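Local coordinates for protein choline dehydrogenase and related flavoproteins (Aspergillus oryzae, PDB 3Q9T) that oxidises formate as a formate oxidase of the glucose-methanol-choline oxidoreductase family, carrying 8-formyl-FAD at its catalytic site, at residues F312-F320 with F477-Y485; P359-E370 with I458-D469. All blocks are in the same frame, centred on the assembly; numbering follows the deposited sequence. Where two conformers were deposited one is given.

Contact 1 of 2, residues F312-F320 with F477-Y485; sequences FVLRVKDGF and FKDLVESEY
Val-313 and Tyr-485 lie side by side, CG1 of the valine 3.8 Å from CB of the tyrosine, while a water joins Val-313 N to Tyr-485 O. On the opposite face of the sheet, Leu-314 sends CD1 to Val-481 CG2 and CD2 to the CG of Glu-484, and Phe-472 of helix 454-473 packs on both Leu-314 and Val-481. Arg-315 marks a classic beta bulge: its O accepts Glu-482 N at 2.9 Å and Ser-483 N at 3.2 Å, both from the same face of the carbonyl plane, and its N donates to Ser-483 O. With CG anti to the backbone N (chi1 176°) and the chain extended from there, NE meets Glu-482 OE1 in a weak salt bridge of 3.4 Å, guanidinium and carboxylate nearly coplanar; NH1 is held by Thr-413. Val-316 CG2 reaches Leu-480 CB and the Phe-477 ring. Lys-317 N donates to Leu-480 O at 2.8 Å. At the last position of the type II turn, Phe-320 offers a ring face to Leu-480, whose CD2 stands 3.6 Å from the centroid, a CH-pi contact. The antiparallel pairing thus rests on backbone bonds; the long ion pair probably adds little, and Leu-480 packs between the rings of Phe-320 and Phe-477.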
loop_
_atom_site.group_PDB
_atom_site.type_symbol
_atom_site.label_atom_id
_atom_site.label_comp_id
_atom_site.label_asym_id
_atom_site.label_seq_id
_atom_site.Cartn_x
_atom_site.Cartn_y
_atom_site.Cartn_z
ATOM N N PHE A 312 9.106 5.987 15.627
ATOM C CA PHE A 312 9.368 4.728 16.297
ATOM C C PHE A 312 9.034 4.835 17.780
ATOM O O PHE A 312 9.174 5.903 18.385
ATOM C CB PHE A 312 10.819 4.277 16.062
ATOM C CG PHE A 312 11.851 5.112 16.759
ATOM C CD1 PHE A 312 12.149 4.898 18.095
ATOM C CD2 PHE A 312 12.552 6.096 16.067
ATOM C CE1 PHE A 312 13.125 5.662 18.734
ATOM C CE2 PHE A 312 13.524 6.857 16.703
ATOM C CZ PHE A 312 13.814 6.634 18.043
ATOM N N VAL A 313 8.570 3.733 18.353
ATOM C CA VAL A 313 8.151 3.711 19.756
ATOM C C VAL A 313 9.123 2.941 20.663
ATOM O O VAL A 313 9.567 1.841 20.331
ATOM C CB VAL A 313 6.764 3.080 19.907
ATOM C CG1 VAL A 313 6.453 2.800 21.392
ATOM C CG2 VAL A 313 5.691 3.974 19.265
ATOM N N LEU A 314 9.457 3.533 21.806
ATOM C CA LEU A 314 10.152 2.815 22.857
ATOM C C LEU A 314 9.241 2.621 24.063
ATOM O O LEU A 314 8.552 3.541 24.487
ATOM C CB LEU A 314 11.398 3.577 23.310
ATOM C CG LEU A 314 12.425 3.898 22.235
ATOM C CD1 LEU A 314 13.631 4.605 22.872
ATOM C CD2 LEU A 314 12.825 2.605 21.537
ATOM N N ARG A 315 9.260 1.424 24.633
ATOM C CA ARG A 315 8.662 1.230 25.935
ATOM C C ARG A 315 9.638 1.800 26.952
ATOM O O ARG A 315 10.846 1.592 26.874
ATOM C CB ARG A 315 8.366 -0.239 26.212
ATOM C CG ARG A 315 7.817 -0.486 27.606
ATOM C CD ARG A 315 7.377 -1.924 27.766
ATOM N NE ARG A 315 6.772 -2.165 29.070
ATOM C CZ ARG A 315 5.594 -2.753 29.244
ATOM N NH1 ARG A 315 4.892 -3.142 28.190
ATOM N NH2 ARG A 315 5.109 -2.943 30.468
ATOM N N VAL A 316 9.105 2.540 27.904
ATOM C CA VAL A 316 9.934 3.347 28.761
ATOM C C VAL A 316 9.482 3.004 30.172
ATOM O O VAL A 316 8.421 2.415 30.329
ATOM C CB VAL A 316 9.739 4.823 28.376
ATOM C CG1 VAL A 316 8.809 5.520 29.334
ATOM C CG2 VAL A 316 11.070 5.511 28.237
ATOM N N LYS A 317 10.290 3.304 31.186
ATOM C CA LYS A 317 9.935 2.934 32.558
ATOM C C LYS A 317 8.625 3.557 33.035
ATOM O O LYS A 317 8.284 4.686 32.658
ATOM C CB LYS A 317 11.050 3.307 33.521
ATOM C CG LYS A 317 12.276 2.444 33.379
ATOM C CD LYS A 317 13.210 2.632 34.579
ATOM C CE LYS A 317 14.486 1.820 34.402
ATOM N NZ LYS A 317 14.233 0.586 33.592
ATOM N N ASP A 318 7.898 2.829 33.876
ATOM C CA ASP A 318 6.641 3.343 34.407
ATOM C C ASP A 318 6.820 4.776 34.908
ATOM O O ASP A 318 7.784 5.069 35.619
ATOM C CB ASP A 318 6.118 2.465 35.548
ATOM C CG ASP A 318 5.475 1.172 35.059
ATOM O OD1 ASP A 318 5.333 0.981 33.823
ATOM O OD2 ASP A 318 5.090 0.353 35.926
ATOM N N GLY A 319 5.897 5.661 34.521
ATOM C CA GLY A 319 5.910 7.039 34.978
ATOM C C GLY A 319 6.733 7.972 34.104
ATOM O O GLY A 319 6.944 9.135 34.453
ATOM N N PHE A 320 7.199 7.476 32.964
ATOM C CA PHE A 320 7.960 8.308 32.028
ATOM C C PHE A 320 7.254 8.469 30.681
ATOM O O PHE A 320 7.834 8.895 29.692
ATOM C CB PHE A 320 9.403 7.809 31.898
ATOM C CG PHE A 320 10.218 8.046 33.141
ATOM C CD1 PHE A 320 10.947 9.221 33.294
ATOM C CD2 PHE A 320 10.208 7.122 34.176
ATOM C CE1 PHE A 320 11.676 9.458 34.437
ATOM C CE2 PHE A 320 10.938 7.348 35.330
ATOM C CZ PHE A 320 11.672 8.520 35.465
ATOM N N PHE A 477 18.706 9.451 30.238
ATOM C CA PHE A 477 17.664 8.759 29.488
ATOM C C PHE A 477 18.002 7.305 29.219
ATOM O O PHE A 477 17.110 6.488 29.086
ATOM C CB PHE A 477 17.290 9.461 28.184
ATOM C CG PHE A 477 15.835 9.296 27.817
ATOM C CD1 PHE A 477 15.385 8.135 27.206
ATOM C CD2 PHE A 477 14.914 10.295 28.115
ATOM C CE1 PHE A 477 14.050 7.970 26.887
ATOM C CE2 PHE A 477 13.574 10.140 27.793
ATOM C CZ PHE A 477 13.142 8.965 27.175
ATOM N N LYS A 478 19.288 6.972 29.154
ATOM C CA LYS A 478 19.661 5.598 28.851
ATOM C C LYS A 478 19.038 4.637 29.857
ATOM O O LYS A 478 18.726 3.496 29.539
ATOM C CB LYS A 478 21.179 5.440 28.804
ATOM C CG LYS A 478 21.922 5.813 30.077
ATOM C CD LYS A 478 23.400 5.410 29.919
ATOM C CE LYS A 478 24.117 5.351 31.247
ATOM N NZ LYS A 478 23.389 4.493 32.232
ATOM N N ASP A 479 18.843 5.113 31.077
ATOM C CA ASP A 479 18.285 4.279 32.129
ATOM C C ASP A 479 16.765 4.154 32.071
ATOM O O ASP A 479 16.184 3.395 32.846
ATOM C CB ASP A 479 18.713 4.811 33.498
ATOM C CG ASP A 479 20.202 4.603 33.761
ATOM O OD1 ASP A 479 20.701 3.479 33.490
ATOM O OD2 ASP A 479 20.865 5.565 34.223
ATOM N N LEU A 480 16.115 4.885 31.168
ATOM C CA LEU A 480 14.646 4.866 31.126
ATOM C C LEU A 480 14.092 3.844 30.139
ATOM O O LEU A 480 12.957 3.393 30.261
ATOM C CB LEU A 480 14.105 6.253 30.792
ATOM C CG LEU A 480 14.569 7.341 31.762
ATOM C CD1 LEU A 480 14.012 8.709 31.364
ATOM C CD2 LEU A 480 14.155 6.976 33.180
ATOM N N VAL A 481 14.899 3.498 29.149
ATOM C CA VAL A 481 14.454 2.649 28.067
ATOM C C VAL A 481 14.343 1.178 28.475
ATOM O O VAL A 481 15.296 0.591 28.984
ATOM C CB VAL A 481 15.395 2.760 26.866
ATOM C CG1 VAL A 481 14.971 1.774 25.781
ATOM C CG2 VAL A 481 15.416 4.193 26.337
ATOM N N GLU A 482 13.169 0.597 28.234
ATOM C CA GLU A 482 12.905 -0.805 28.548
ATOM C C GLU A 482 12.892 -1.672 27.305
ATOM O O GLU A 482 13.424 -2.766 27.333
ATOM C CB GLU A 482 11.573 -0.984 29.299
ATOM C CG GLU A 482 11.560 -0.378 30.699
ATOM C CD GLU A 482 10.402 -0.885 31.563
ATOM O OE1 GLU A 482 9.429 -1.457 31.009
ATOM O OE2 GLU A 482 10.477 -0.719 32.804
ATOM N N SER A 483 12.245 -1.224 26.229
ATOM C CA SER A 483 12.263 -2.015 24.997
ATOM C C SER A 483 11.779 -1.249 23.762
ATOM O O SER A 483 11.242 -0.147 23.884
ATOM C CB SER A 483 11.473 -3.321 25.178
ATOM O OG SER A 483 10.100 -3.061 25.393
ATOM N N GLU A 484 12.016 -1.828 22.582
ATOM C CA GLU A 484 11.585 -1.260 21.307
ATOM C C GLU A 484 10.244 -1.881 20.955
ATOM O O GLU A 484 10.047 -3.074 21.131
ATOM C CB GLU A 484 12.576 -1.598 20.184
ATOM C CG GLU A 484 14.004 -1.084 20.374
ATOM C CD GLU A 484 14.878 -1.321 19.136
ATOM O OE1 GLU A 484 14.517 -0.833 18.036
ATOM O OE2 GLU A 484 15.915 -2.013 19.261
ATOM N N TYR A 485 9.319 -1.074 20.455
ATOM C CA TYR A 485 8.040 -1.592 20.020
ATOM C C TYR A 485 7.904 -1.278 18.543
ATOM O O TYR A 485 8.233 -0.175 18.120
ATOM C CB TYR A 485 6.918 -0.941 20.811
ATOM C CG TYR A 485 5.554 -1.429 20.410
ATOM C CD1 TYR A 485 5.036 -2.612 20.923
ATOM C CD2 TYR A 485 4.781 -0.709 19.510
ATOM C CE1 TYR A 485 3.790 -3.060 20.546
ATOM C CE2 TYR A 485 3.535 -1.146 19.131
ATOM C CZ TYR A 485 3.040 -2.320 19.652
ATOM O OH TYR A 485 1.792 -2.749 19.258
HETATM O O HOH W 1 7.478 1.723 16.509
HETATM O O HOH W 2 8.670 0.022 34.719
#

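Contact 2 of 2, residues P359-E370 with I458-D469; sequences PRIDKYLEKDAE and IAMREGIRFSYD
Tyr-364 is the knob of this contact, set among Glu-462, Arg-465, Phe-466 and Asp-469 of helix 454-473. Its OH donates to the anti lone pair of Asp-469 OD2, 2.6 Å away, and CB of Phe-466 lies over one ring face, 4.1 Å from the centroid. Glu-462 OE1 and Arg-465 CD stand at the ring edge. The Phe-466 ring, swung out with CG anti to its backbone N (chi1 168°), takes Pro-359 CG over a face and touches Ile-361 CG2. The other branch of Ile-361 ends in CD1, 3.6 Å from Glu-462 CB, and Leu-365 CD1 rests on Ala-459. Farther along, Asp-368 OD1 receives Arg-461 NH1 at 3.1 Å, from above the carboxylate plane but within the guanidinium plane; a water also bridges OD1 to Arg-461 NH2. These first-shell groups hold one another. Glu-462 OE2 accepts Arg-461 NH1 at 2.9 Å and Arg-465 NH2 at 3.0 Å from opposite faces, while Arg-465 NE holds OE1; with two arginines and a water donating to it, the buried carboxylate is probably ionised. In the second shell, Asp-469 OD1 pairs with Lys-473, and Asp-368 OD2 caps Tyr-371 N. The arrangement is a knob-into-hole seat for a short helix, followed by an N-cap that doubles as one end of a salt-bridge network.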
loop_
_atom_site.group_PDB
_atom_site.type_symbol
_atom_site.label_atom_id
_atom_site.label_comp_id
_atom_site.label_asym_id
_atom_site.label_seq_id
_atom_site.Cartn_x
_atom_site.Cartn_y
_atom_site.Cartn_z
ATOM N N PRO A 359 18.375 18.983 15.013
ATOM C CA PRO A 359 19.805 18.725 14.869
ATOM C C PRO A 359 20.247 18.679 13.420
ATOM O O PRO A 359 19.426 18.544 12.518
ATOM C CB PRO A 359 19.940 17.326 15.451
ATOM C CG PRO A 359 18.664 16.659 15.020
ATOM C CD PRO A 359 17.603 17.733 15.155
ATOM N N ARG A 360 21.547 18.821 13.211
ATOM C CA ARG A 360 22.180 18.380 11.981
ATOM C C ARG A 360 22.850 17.053 12.324
ATOM O O ARG A 360 23.077 16.746 13.498
ATOM C CB ARG A 360 23.204 19.400 11.467
ATOM C CG ARG A 360 22.566 20.697 10.944
ATOM C CD ARG A 360 23.601 21.633 10.319
ATOM N NE ARG A 360 24.296 21.006 9.200
ATOM C CZ ARG A 360 23.989 21.209 7.926
ATOM N NH1 ARG A 360 23.000 22.039 7.607
ATOM N NH2 ARG A 360 24.665 20.591 6.970
ATOM N N ILE A 361 23.146 16.253 11.309
ATOM C CA ILE A 361 23.730 14.943 11.544
ATOM C C ILE A 361 24.865 14.728 10.566
ATOM O O ILE A 361 25.069 13.629 10.045
ATOM C CB ILE A 361 22.676 13.833 11.415
ATOM C CG1 ILE A 361 22.099 13.805 10.001
ATOM C CG2 ILE A 361 21.548 14.031 12.443
ATOM C CD1 ILE A 361 21.545 12.441 9.637
ATOM N N ASP A 362 25.603 15.802 10.309
ATOM C CA ASP A 362 26.742 15.736 9.401
ATOM C C ASP A 362 27.666 14.545 9.688
ATOM O O ASP A 362 28.112 13.846 8.775
ATOM C CB ASP A 362 27.517 17.058 9.416
ATOM C CG ASP A 362 26.666 18.222 8.934
ATOM O OD1 ASP A 362 26.695 18.526 7.716
ATOM O OD2 ASP A 362 25.938 18.807 9.767
ATOM N N LYS A 363 27.928 14.281 10.952
ATOM C CA LYS A 363 28.944 13.283 11.234
ATOM C C LYS A 363 28.387 11.876 10.998
ATOM O O LYS A 363 29.140 10.947 10.749
ATOM C CB LYS A 363 29.493 13.443 12.640
ATOM C CG LYS A 363 28.589 12.844 13.718
ATOM C CD LYS A 363 29.048 13.251 15.105
ATOM C CE LYS A 363 28.392 12.414 16.191
ATOM N NZ LYS A 363 28.822 12.889 17.530
ATOM N N TYR A 364 27.067 11.723 11.046
ATOM C CA TYR A 364 26.483 10.436 10.677
ATOM C C TYR A 364 26.488 10.293 9.166
ATOM O O TYR A 364 26.797 9.228 8.629
ATOM C CB TYR A 364 25.059 10.304 11.187
ATOM C CG TYR A 364 24.948 10.193 12.677
ATOM C CD1 TYR A 364 25.111 11.310 13.493
ATOM C CD2 TYR A 364 24.670 8.970 13.277
ATOM C CE1 TYR A 364 25.004 11.207 14.865
ATOM C CE2 TYR A 364 24.557 8.859 14.647
ATOM C CZ TYR A 364 24.715 9.975 15.433
ATOM O OH TYR A 364 24.614 9.843 16.793
ATOM N N LEU A 365 26.127 11.373 8.484
ATOM C CA LEU A 365 26.059 11.362 7.032
ATOM C C LEU A 365 27.445 11.019 6.477
ATOM O O LEU A 365 27.571 10.192 5.569
ATOM C CB LEU A 365 25.574 12.718 6.505
ATOM C CG LEU A 365 24.123 12.991 6.049
ATOM C CD1 LEU A 365 23.131 11.883 6.292
ATOM C CD2 LEU A 365 23.615 14.297 6.641
ATOM N N GLU A 366 28.478 11.632 7.053
ATOM C CA GLU A 366 29.852 11.502 6.554
ATOM C C GLU A 366 30.347 10.068 6.570
ATOM O O GLU A 366 31.285 9.722 5.854
ATOM C CB GLU A 366 30.827 12.372 7.362
ATOM C CG GLU A 366 30.555 13.867 7.306
ATOM C CD GLU A 366 30.934 14.498 5.982
ATOM O OE1 GLU A 366 31.260 15.704 5.963
ATOM O OE2 GLU A 366 30.903 13.793 4.956
ATOM N N LYS A 367 29.720 9.232 7.387
ATOM C CA LYS A 367 30.117 7.837 7.485
ATOM C C LYS A 367 29.573 6.993 6.337
ATOM O O LYS A 367 29.921 5.825 6.209
ATOM C CB LYS A 367 29.669 7.240 8.823
ATOM C CG LYS A 367 30.374 7.830 10.041
ATOM C CD LYS A 367 29.982 7.086 11.305
ATOM C CE LYS A 367 30.399 7.851 12.551
ATOM N NZ LYS A 367 29.823 7.232 13.783
ATOM N N ASP A 368 28.711 7.565 5.503
ATOM C CA ASP A 368 28.141 6.785 4.412
ATOM C C ASP A 368 28.857 7.122 3.107
ATOM O O ASP A 368 28.860 8.278 2.679
ATOM C CB ASP A 368 26.638 7.048 4.298
ATOM C CG ASP A 368 25.991 6.268 3.168
ATOM O OD1 ASP A 368 25.437 5.178 3.448
ATOM O OD2 ASP A 368 26.035 6.750 2.005
ATOM N N ALA A 369 29.466 6.116 2.485
ATOM C CA ALA A 369 30.220 6.331 1.240
ATOM C C ALA A 369 29.386 7.050 0.177
ATOM O O ALA A 369 29.860 7.974 -0.476
ATOM C CB ALA A 369 30.745 5.006 0.689
ATOM N N GLU A 370 28.143 6.615 0.003
ATOM C CA GLU A 370 27.253 7.272 -0.948
ATOM C C GLU A 370 26.987 8.770 -0.643
ATOM O O GLU A 370 27.069 9.603 -1.541
ATOM C CB GLU A 370 25.954 6.482 -1.125
ATOM C CG GLU A 370 25.071 7.059 -2.221
ATOM C CD GLU A 370 23.777 6.288 -2.426
ATOM O OE1 GLU A 370 22.775 6.926 -2.830
ATOM O OE2 GLU A 370 23.762 5.056 -2.188
ATOM N N ILE A 458 19.083 7.400 3.110
ATOM C CA ILE A 458 20.315 7.376 3.903
ATOM C C ILE A 458 20.238 8.370 5.061
ATOM O O ILE A 458 20.632 8.052 6.176
ATOM C CB ILE A 458 21.555 7.650 3.020
ATOM C CG1 ILE A 458 21.803 6.439 2.131
ATOM C CG2 ILE A 458 22.776 7.985 3.865
ATOM C CD1 ILE A 458 22.489 6.755 0.843
ATOM N N ALA A 459 19.708 9.560 4.802
ATOM C CA ALA A 459 19.547 10.548 5.860
ATOM C C ALA A 459 18.533 10.073 6.903
ATOM O O ALA A 459 18.774 10.181 8.113
ATOM C CB ALA A 459 19.127 11.906 5.277
ATOM N N MET A 460 17.403 9.539 6.442
ATOM C CA MET A 460 16.370 9.084 7.369
ATOM C C MET A 460 16.903 7.975 8.251
ATOM O O MET A 460 16.693 7.985 9.462
ATOM C CB MET A 460 15.094 8.628 6.654
ATOM C CG MET A 460 14.037 8.114 7.632
ATOM S SD MET A 460 13.494 9.421 8.754
ATOM C CE MET A 460 12.186 10.199 7.751
ATOM N N ARG A 461 17.598 7.021 7.638
ATOM C CA ARG A 461 18.310 5.983 8.394
ATOM C C ARG A 461 19.198 6.614 9.478
ATOM O O ARG A 461 19.127 6.259 10.658
ATOM C CB ARG A 461 19.174 5.152 7.447
ATOM C CG ARG A 461 19.941 4.013 8.106
ATOM C CD ARG A 461 21.390 4.081 7.672
ATOM N NE ARG A 461 21.538 3.688 6.290
ATOM C CZ ARG A 461 22.548 4.027 5.499
ATOM N NH1 ARG A 461 23.545 4.797 5.936
ATOM N NH2 ARG A 461 22.553 3.573 4.252
ATOM N N GLU A 462 20.039 7.556 9.072
ATOM C CA GLU A 462 20.985 8.168 10.005
ATOM C C GLU A 462 20.338 9.029 11.088
ATOM O O GLU A 462 20.926 9.221 12.148
ATOM C CB GLU A 462 22.061 8.949 9.247
ATOM C CG GLU A 462 22.936 8.038 8.379
ATOM C CD GLU A 462 23.503 6.877 9.180
ATOM O OE1 GLU A 462 23.942 7.120 10.322
ATOM O OE2 GLU A 462 23.481 5.731 8.687
ATOM N N GLY A 463 19.132 9.543 10.831
ATOM C CA GLY A 463 18.433 10.329 11.837
ATOM C C GLY A 463 17.757 9.442 12.871
ATOM O O GLY A 463 17.569 9.831 14.021
ATOM N N ILE A 464 17.347 8.253 12.442
ATOM C CA ILE A 464 16.948 7.209 13.360
ATOM C C ILE A 464 18.173 6.809 14.210
ATOM O O ILE A 464 18.072 6.701 15.425
ATOM C CB ILE A 464 16.388 5.987 12.593
ATOM C CG1 ILE A 464 15.160 6.392 11.763
ATOM C CG2 ILE A 464 16.011 4.856 13.551
ATOM C CD1 ILE A 464 14.642 5.263 10.841
ATOM N N ARG A 465 19.339 6.619 13.591
ATOM C CA ARG A 465 20.519 6.221 14.366
ATOM C C ARG A 465 20.861 7.300 15.410
ATOM O O ARG A 465 21.022 6.997 16.592
ATOM C CB ARG A 465 21.720 5.913 13.473
ATOM C CG ARG A 465 22.830 5.118 14.198
ATOM C CD ARG A 465 24.095 5.021 13.342
ATOM N NE ARG A 465 23.766 4.668 11.967
ATOM C CZ ARG A 465 23.407 3.453 11.566
ATOM N NH1 ARG A 465 23.340 2.452 12.442
ATOM N NH2 ARG A 465 23.105 3.239 10.287
ATOM N N PHE A 466 20.943 8.553 14.976
ATOM C CA PHE A 466 21.140 9.660 15.907
ATOM C C PHE A 466 20.147 9.608 17.077
ATOM O O PHE A 466 20.546 9.781 18.225
ATOM C CB PHE A 466 21.029 10.997 15.179
ATOM C CG PHE A 466 20.945 12.187 16.092
ATOM C CD1 PHE A 466 22.038 13.029 16.258
ATOM C CD2 PHE A 466 19.763 12.482 16.773
ATOM C CE1 PHE A 466 21.963 14.135 17.092
ATOM C CE2 PHE A 466 19.677 13.580 17.607
ATOM C CZ PHE A 466 20.777 14.414 17.769
ATOM N N SER A 467 18.863 9.372 16.788
ATOM C CA SER A 467 17.852 9.332 17.843
ATOM C C SER A 467 18.069 8.175 18.812
ATOM O O SER A 467 17.860 8.331 20.021
ATOM C CB SER A 467 16.425 9.271 17.280
ATOM O OG SER A 467 16.167 10.360 16.425
ATOM N N TYR A 468 18.458 7.020 18.271
ATOM C CA TYR A 468 18.750 5.826 19.068
ATOM C C TYR A 468 19.964 6.026 19.985
ATOM O O TYR A 468 19.912 5.719 21.182
ATOM C CB TYR A 468 18.928 4.601 18.154
ATOM C CG TYR A 468 17.669 3.779 18.054
ATOM C CD1 TYR A 468 17.576 2.526 18.662
ATOM C CD2 TYR A 468 16.547 4.278 17.401
ATOM C CE1 TYR A 468 16.406 1.776 18.593
ATOM C CE2 TYR A 468 15.369 3.534 17.320
ATOM C CZ TYR A 468 15.305 2.287 17.920
ATOM O OH TYR A 468 14.146 1.554 17.845
ATOM N N ASP A 469 21.044 6.563 19.424
ATOM C CA ASP A 469 22.215 6.945 20.221
ATOM C C ASP A 469 21.825 7.829 21.393
ATOM O O ASP A 469 22.239 7.602 22.526
ATOM C CB ASP A 469 23.225 7.697 19.358
ATOM C CG ASP A 469 23.903 6.804 18.363
ATOM O OD1 ASP A 469 23.780 5.575 18.508
ATOM O OD2 ASP A 469 24.561 7.325 17.444
HETATM O O HOH W 3 26.445 6.781 11.032
HETATM O O HOH W 4 23.915 3.357 1.912
#

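From the N terminus, the chain enters contact 1 on strand 308-316, turns away, and comes to contact 2 at 359-370 just after strand 353-358. It then runs through strands 392-397 and 415-423 before helix 454-473 closes contact 2 with 458-469. The next strand, 481-485, returns to 308-316 and closes contact 1, so the smaller loop lies wholly within the larger. Helix 454-473 joins the two: Phe-312 packs on Tyr-468 and Ser-467, and Tyr-468 OH probably hydrogen-bonds to Glu-484 OE1. The mixed sheet therefore meets the helix, which in turn meets helix 362-365 and the start of helix 369-377.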